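Local coordinates for protein beta-glucoside phosphorylase BglX (Unidentified, PDB 5VQE) that probably cleaves beta-glucosides by phosphorolysis as a family 3 glycoside phosphorylase, and binds 2-deoxy-2-fluoroglucose in its active-site pocket, at residues 201-209 / 478-486. Sequence-based numbering, arbitrary orientation.
Sequences DYRDQHLMS and VSSNQTTIR
The imidazole of His206 takes Ser480 CA on one face, 3.9 Å above the ring plane and offset toward the rim, while Asn481 N approaches obliquely and Ser480 OG lies 2.9 Å from His206 NE2. The neighbouring carboxylate of Asp204 shows one acidic group accepting from both loops, OD1 from its own and OD2 from the other. OD1 takes His206 ND1 in a His-carboxylate hydrogen bond, and the backbone N of His206 from above the carboxylate plane, forming an Asx turn. OD2 receives Asn481 N nearly end-on to the C-O bond (3.2 Å, 148°), inside the type II turn from Ser479 to Gln482. A chi1 of 180°, with CG opposite the backbone N, sends the carboxylate out toward the 478-486 loop. An alanine here is likely to leave Asn481 N without its acceptor and let the imidazole turn. Nearby, Leu207 CD2 packs on Asn481 OD1 at 3.4 Å, and Leu207 CD1 meets Thr483 CG2 at 3.6 Å, the latter two side chains crossing at about a right angle. A water bridges Tyr202 O and Thr483 O. Gln205 belongs to the sugar pocket, and the side chain of His206 comes within about 4 Å of the bound 2-deoxy-2-fluoroglucose. The contact thus joins this pocket loop of the TIM-barrel domain, backbone-bonded through His206 to Val293, to the loop between strands 469-475 and 506-510.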
loop_
_atom_site.group_PDB
_atom_site.type_symbol
_atom_site.label_atom_id
_atom_site.label_comp_id
_atom_site.label_asym_id
_atom_site.label_seq_id
_atom_site.Cartn_x
_atom_site.Cartn_y
_atom_site.Cartn_z
ATOM N N ASP A 201 3.167 -4.848 -15.985
ATOM C CA ASP A 201 4.599 -5.083 -15.979
ATOM C C ASP A 201 4.968 -6.013 -14.820
ATOM O O ASP A 201 4.153 -6.300 -13.935
ATOM C CB ASP A 201 5.328 -3.742 -15.857
ATOM C CG ASP A 201 6.708 -3.746 -16.492
ATOM O OD1 ASP A 201 7.295 -4.839 -16.681
ATOM O OD2 ASP A 201 7.210 -2.631 -16.787
ATOM N N TYR A 202 6.217 -6.488 -14.827
ATOM C CA TYR A 202 6.769 -7.280 -13.729
ATOM C C TYR A 202 7.868 -6.532 -12.983
ATOM O O TYR A 202 8.624 -7.141 -12.214
ATOM C CB TYR A 202 7.304 -8.625 -14.232
ATOM C CG TYR A 202 8.349 -8.536 -15.322
ATOM C CD1 TYR A 202 7.986 -8.260 -16.632
ATOM C CD2 TYR A 202 9.700 -8.745 -15.046
ATOM C CE1 TYR A 202 8.933 -8.180 -17.640
ATOM C CE2 TYR A 202 10.657 -8.667 -16.050
ATOM C CZ TYR A 202 10.262 -8.386 -17.348
ATOM O OH TYR A 202 11.193 -8.306 -18.362
ATOM N N ARG A 203 7.968 -5.224 -13.182
ATOM C CA ARG A 203 9.067 -4.445 -12.647
ATOM C C ARG A 203 8.542 -3.326 -11.753
ATOM O O ARG A 203 7.368 -2.947 -11.811
ATOM C CB ARG A 203 9.932 -3.916 -13.802
ATOM C CG ARG A 203 10.568 -5.064 -14.600
ATOM C CD ARG A 203 11.157 -4.623 -15.933
ATOM N NE ARG A 203 10.159 -4.007 -16.803
ATOM C CZ ARG A 203 10.446 -3.336 -17.917
ATOM N NH1 ARG A 203 11.710 -3.190 -18.303
ATOM N NH2 ARG A 203 9.476 -2.791 -18.636
ATOM N N ASP A 204 9.442 -2.813 -10.910
ATOM C CA ASP A 204 9.109 -1.909 -9.813
ATOM C C ASP A 204 9.435 -0.473 -10.209
ATOM O O ASP A 204 10.591 -0.163 -10.523
ATOM C CB ASP A 204 9.890 -2.306 -8.555
ATOM C CG ASP A 204 9.606 -1.402 -7.361
ATOM O OD1 ASP A 204 8.823 -0.440 -7.490
ATOM O OD2 ASP A 204 10.183 -1.653 -6.279
ATOM N N GLN A 205 8.425 0.406 -10.158
ATOM C CA GLN A 205 8.619 1.815 -10.497
ATOM C C GLN A 205 9.543 2.535 -9.523
ATOM O O GLN A 205 9.990 3.656 -9.824
ATOM C CB GLN A 205 7.274 2.548 -10.564
ATOM C CG GLN A 205 6.323 2.244 -9.410
ATOM C CD GLN A 205 5.411 3.404 -9.068
ATOM O OE1 GLN A 205 5.605 4.540 -9.528
ATOM N NE2 GLN A 205 4.396 3.121 -8.253
ATOM N N HIS A 206 9.823 1.928 -8.365
ATOM C CA HIS A 206 10.868 2.434 -7.483
ATOM C C HIS A 206 12.232 2.404 -8.163
ATOM O O HIS A 206 13.109 3.206 -7.822
ATOM C CB HIS A 206 10.923 1.613 -6.189
ATOM C CG HIS A 206 9.710 1.754 -5.319
ATOM N ND1 HIS A 206 8.520 1.113 -5.585
ATOM C CD2 HIS A 206 9.517 2.441 -4.169
ATOM C CE1 HIS A 206 7.637 1.423 -4.650
ATOM N NE2 HIS A 206 8.214 2.234 -3.784
ATOM N N LEU A 207 12.426 1.499 -9.126
ATOM C CA LEU A 207 13.730 1.241 -9.731
ATOM C C LEU A 207 13.811 1.625 -11.201
ATOM O O LEU A 207 14.894 1.527 -11.793
ATOM C CB LEU A 207 14.087 -0.243 -9.585
ATOM C CG LEU A 207 14.269 -0.729 -8.144
ATOM C CD1 LEU A 207 14.447 -2.230 -8.110
ATOM C CD2 LEU A 207 15.458 -0.040 -7.476
ATOM N N MET A 208 12.707 2.057 -11.806
ATOM C CA MET A 208 12.656 2.378 -13.229
ATOM C C MET A 208 11.251 2.900 -13.509
ATOM O O MET A 208 10.388 2.881 -12.628
ATOM C CB MET A 208 12.972 1.149 -14.072
ATOM C CG MET A 208 12.153 -0.070 -13.660
ATOM S SD MET A 208 12.203 -1.380 -14.885
ATOM C CE MET A 208 11.217 -0.597 -16.160
ATOM N N SER A 209 11.027 3.388 -14.730
ATOM C CA SER A 209 9.670 3.728 -15.158
ATOM C C SER A 209 9.040 2.478 -15.769
ATOM O O SER A 209 9.291 2.140 -16.930
ATOM C CB SER A 209 9.671 4.894 -16.139
ATOM O OG SER A 209 8.342 5.187 -16.543
ATOM N N VAL A 478 6.390 -7.509 0.388
ATOM C CA VAL A 478 6.663 -6.389 -0.499
ATOM C C VAL A 478 7.502 -5.353 0.233
ATOM O O VAL A 478 7.296 -5.082 1.426
ATOM C CB VAL A 478 5.352 -5.763 -1.004
ATOM C CG1 VAL A 478 5.660 -4.532 -1.843
ATOM C CG2 VAL A 478 4.535 -6.771 -1.806
ATOM N N SER A 479 8.441 -4.747 -0.485
ATOM C CA SER A 479 9.211 -3.640 0.068
ATOM C C SER A 479 9.869 -2.877 -1.073
ATOM O O SER A 479 10.431 -3.486 -1.990
ATOM C CB SER A 479 10.265 -4.140 1.064
ATOM O OG SER A 479 10.722 -3.080 1.883
ATOM N N SER A 480 9.791 -1.546 -1.007
ATOM C CA SER A 480 10.382 -0.676 -2.015
ATOM C C SER A 480 11.790 -1.128 -2.385
ATOM O O SER A 480 12.599 -1.466 -1.517
ATOM C CB SER A 480 10.427 0.764 -1.492
ATOM O OG SER A 480 9.132 1.243 -1.171
ATOM N N ASN A 481 12.069 -1.132 -3.691
ATOM C CA ASN A 481 13.403 -1.334 -4.260
ATOM C C ASN A 481 13.849 -2.790 -4.250
ATOM O O ASN A 481 15.051 -3.067 -4.340
ATOM C CB ASN A 481 14.455 -0.472 -3.551
ATOM C CG ASN A 481 14.154 1.013 -3.653
ATOM O OD1 ASN A 481 14.351 1.627 -4.702
ATOM N ND2 ASN A 481 13.671 1.598 -2.564
ATOM N N GLN A 482 12.919 -3.735 -4.147
ATOM C CA GLN A 482 13.204 -5.140 -4.403
ATOM C C GLN A 482 12.771 -5.463 -5.826
ATOM O O GLN A 482 11.676 -5.077 -6.248
ATOM C CB GLN A 482 12.476 -6.043 -3.405
ATOM C CG GLN A 482 12.875 -5.795 -1.958
ATOM C CD GLN A 482 11.989 -6.527 -0.960
ATOM O OE1 GLN A 482 10.821 -6.815 -1.235
ATOM N NE2 GLN A 482 12.548 -6.831 0.211
ATOM N N THR A 483 13.636 -6.149 -6.573
ATOM C CA THR A 483 13.263 -6.581 -7.911
ATOM C C THR A 483 12.583 -7.944 -7.903
ATOM O O THR A 483 12.047 -8.356 -8.936
ATOM C CB THR A 483 14.487 -6.611 -8.851
ATOM O OG1 THR A 483 15.063 -7.922 -8.883
ATOM C CG2 THR A 483 15.548 -5.590 -8.428
ATOM N N THR A 484 12.570 -8.633 -6.762
ATOM C CA THR A 484 11.849 -9.890 -6.638
ATOM C C THR A 484 11.365 -10.083 -5.206
ATOM O O THR A 484 11.994 -9.623 -4.248
ATOM C CB THR A 484 12.717 -11.091 -7.046
ATOM O OG1 THR A 484 11.870 -12.185 -7.415
ATOM C CG2 THR A 484 13.643 -11.537 -5.902
ATOM N N ILE A 485 10.229 -10.764 -5.083
ATOM C CA ILE A 485 9.796 -11.389 -3.841
ATOM C C ILE A 485 9.616 -12.888 -4.049
ATOM O O ILE A 485 8.830 -13.534 -3.362
ATOM C CB ILE A 485 8.509 -10.742 -3.295
ATOM C CG1 ILE A 485 7.390 -10.825 -4.332
ATOM C CG2 ILE A 485 8.783 -9.304 -2.878
ATOM C CD1 ILE A 485 6.031 -10.369 -3.810
ATOM N N ARG A 486 10.322 -13.428 -5.038
ATOM C CA ARG A 486 10.359 -14.857 -5.274
ATOM C C ARG A 486 10.987 -15.568 -4.085
ATOM O O ARG A 486 11.755 -14.992 -3.308
ATOM C CB ARG A 486 11.162 -15.166 -6.537
ATOM C CG ARG A 486 10.523 -14.665 -7.824
ATOM C CD ARG A 486 9.520 -15.652 -8.374
ATOM N NE ARG A 486 10.137 -16.944 -8.630
ATOM C CZ ARG A 486 10.876 -17.223 -9.697
ATOM N NH1 ARG A 486 11.093 -16.301 -10.624
ATOM N NH2 ARG A 486 11.399 -18.431 -9.834
HETATM O O HOH W 1 10.985 -6.903 -11.064
#